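Local coordinates for protein pectinesterase A (Erwinia chrysanthemi, PDB 2NTQ) that hydrolyses the methyl esters of pectin to release methanol, probably the first step in the maceration and soft-rotting of plant tissue, at residues A[202-207]-A[233-238]. Numbering follows the deposited sequence.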
loop_
_atom_site.group_PDB
_atom_site.type_symbol
_atom_site.label_atom_id
_atom_site.label_comp_id
_atom_site.label_asym_id
_atom_site.label_seq_id
_atom_site.Cartn_x
_atom_site.Cartn_y
_atom_site.Cartn_z
ATOM N N ASN A 202 -3.947 -16.908 -17.124
ATOM C CA ASN A 202 -3.219 -15.643 -17.088
ATOM C C ASN A 202 -3.085 -15.137 -15.652
ATOM O O ASN A 202 -3.790 -15.604 -14.759
ATOM C CB ASN A 202 -3.898 -14.594 -17.975
ATOM C CG ASN A 202 -3.796 -14.928 -19.457
ATOM O OD1 ASN A 202 -2.940 -15.715 -19.871
ATOM N ND2 ASN A 202 -4.668 -14.330 -20.263
ATOM N N VAL A 203 -2.180 -14.186 -15.438
ATOM C CA VAL A 203 -1.887 -13.693 -14.091
ATOM C C VAL A 203 -2.959 -12.709 -13.604
ATOM O O VAL A 203 -3.343 -11.786 -14.326
ATOM C CB VAL A 203 -0.464 -13.077 -14.015
ATOM C CG1 VAL A 203 -0.223 -12.383 -12.672
ATOM C CG2 VAL A 203 0.584 -14.163 -14.247
ATOM N N SER A 204 -3.444 -12.929 -12.382
ATOM C CA SER A 204 -4.433 -12.042 -11.767
ATOM C C SER A 204 -3.818 -10.828 -11.068
ATOM O O SER A 204 -4.435 -9.765 -11.018
ATOM C CB SER A 204 -5.315 -12.820 -10.783
ATOM O OG SER A 204 -6.305 -13.561 -11.477
ATOM N N GLY A 205 -2.616 -10.982 -10.514
ATOM C CA GLY A 205 -1.947 -9.839 -9.890
ATOM C C GLY A 205 -0.605 -10.111 -9.252
ATOM O O GLY A 205 -0.008 -11.176 -9.447
ATOM N N TYR A 206 -0.134 -9.116 -8.504
ATOM C CA TYR A 206 1.176 -9.140 -7.839
ATOM C C TYR A 206 1.021 -8.446 -6.495
ATOM O O TYR A 206 0.532 -7.322 -6.430
ATOM C CB TYR A 206 2.241 -8.421 -8.694
ATOM C CG TYR A 206 2.161 -8.778 -10.167
ATOM C CD1 TYR A 206 1.341 -8.049 -11.031
ATOM C CD2 TYR A 206 2.856 -9.878 -10.685
ATOM C CE1 TYR A 206 1.233 -8.380 -12.380
ATOM C CE2 TYR A 206 2.753 -10.221 -12.049
ATOM C CZ TYR A 206 1.935 -9.459 -12.879
ATOM O OH TYR A 206 1.800 -9.760 -14.219
ATOM N N LEU A 207 1.418 -9.120 -5.418
ATOM C CA LEU A 207 1.320 -8.529 -4.082
ATOM C C LEU A 207 2.146 -7.251 -3.970
ATOM O O LEU A 207 1.678 -6.251 -3.429
ATOM C CB LEU A 207 1.765 -9.520 -3.006
ATOM C CG LEU A 207 0.718 -10.496 -2.461
ATOM C CD1 LEU A 207 0.232 -11.477 -3.521
ATOM C CD2 LEU A 207 1.312 -11.233 -1.265
ATOM N N SER A 233 -12.502 -18.683 -5.776
ATOM C CA SER A 233 -12.494 -18.404 -7.206
ATOM C C SER A 233 -11.169 -17.808 -7.681
ATOM O O SER A 233 -10.911 -17.765 -8.882
ATOM C CB SER A 233 -13.674 -17.516 -7.608
ATOM O OG SER A 233 -14.896 -18.186 -7.356
ATOM N N VAL A 234 -10.335 -17.356 -6.744
ATOM C CA VAL A 234 -8.970 -16.936 -7.081
ATOM C C VAL A 234 -8.163 -18.200 -7.410
ATOM O O VAL A 234 -7.928 -19.031 -6.536
ATOM C CB VAL A 234 -8.289 -16.137 -5.931
ATOM C CG1 VAL A 234 -6.863 -15.746 -6.319
ATOM C CG2 VAL A 234 -9.103 -14.895 -5.569
ATOM N N PRO A 235 -7.753 -18.361 -8.684
ATOM C CA PRO A 235 -7.125 -19.622 -9.097
ATOM C C PRO A 235 -5.783 -19.919 -8.437
ATOM O O PRO A 235 -5.085 -19.011 -7.974
ATOM C CB PRO A 235 -6.949 -19.446 -10.615
ATOM C CG PRO A 235 -7.951 -18.354 -10.986
ATOM C CD PRO A 235 -7.875 -17.426 -9.818
ATOM N N ALA A 236 -5.434 -21.203 -8.384
ATOM C CA ALA A 236 -4.099 -21.602 -7.987
ATOM C C ALA A 236 -3.098 -20.996 -8.966
ATOM O O ALA A 236 -3.385 -20.891 -10.164
ATOM C CB ALA A 236 -3.980 -23.125 -7.973
ATOM N N LYS A 237 -1.945 -20.575 -8.443
ATOM C CA LYS A 237 -0.833 -20.034 -9.246
ATOM C C LYS A 237 -1.236 -18.858 -10.144
ATOM O O LYS A 237 -0.850 -18.800 -11.319
ATOM C CB LYS A 237 -0.152 -21.148 -10.056
ATOM C CG LYS A 237 0.518 -22.188 -9.179
ATOM C CD LYS A 237 1.165 -23.298 -10.013
ATOM C CE LYS A 237 1.684 -24.418 -9.118
ATOM N NZ LYS A 237 2.656 -23.935 -8.097
ATOM N N SER A 238 -2.005 -17.934 -9.571
ATOM C CA SER A 238 -2.501 -16.748 -10.284
ATOM C C SER A 238 -1.862 -15.432 -9.819
ATOM O O SER A 238 -2.040 -14.394 -10.464
ATOM C CB SER A 238 -4.022 -16.641 -10.148
ATOM O OG SER A 238 -4.406 -16.556 -8.787
#
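The carbonyl of S238 points at the backbone of 203-205, where S204 N donates to S238 O over 2.8 Å and G205 N adds a weak second bond at 3.5 Å. Two successive amides thus converge on one buried oxygen. Two side-chain carbons also approach this oxygen: V203 CG1, placed anti to its own backbone N (chi1 172°), lies 3.5 Å from S238 O, and S204 CB comes within 3.6 Å of it. S204 CB and S238 CB meet at van der Waals distance, 4.1 Å apart, and P235 borders the contact. S238 OG instead turns back into its own segment and donates to P235 O (2.7 Å), 28° from that carbonyl's plane, bracing the type II beta turn P235-S238 from which the acceptor carbonyl projects. V234 and S204 both rest against Y239 of strand 239-242, while G205 and L207 bond to G240 through the backbone. The contact lies where the parallel pairing of strands 205-210 and 239-242 begins in the right-handed parallel beta-helix of pectinesterases, beside the cleft where N202 and Y206 bind substrate and where R195, also substrate-binding, makes a weak hydrogen bond through NH1 to S204 O.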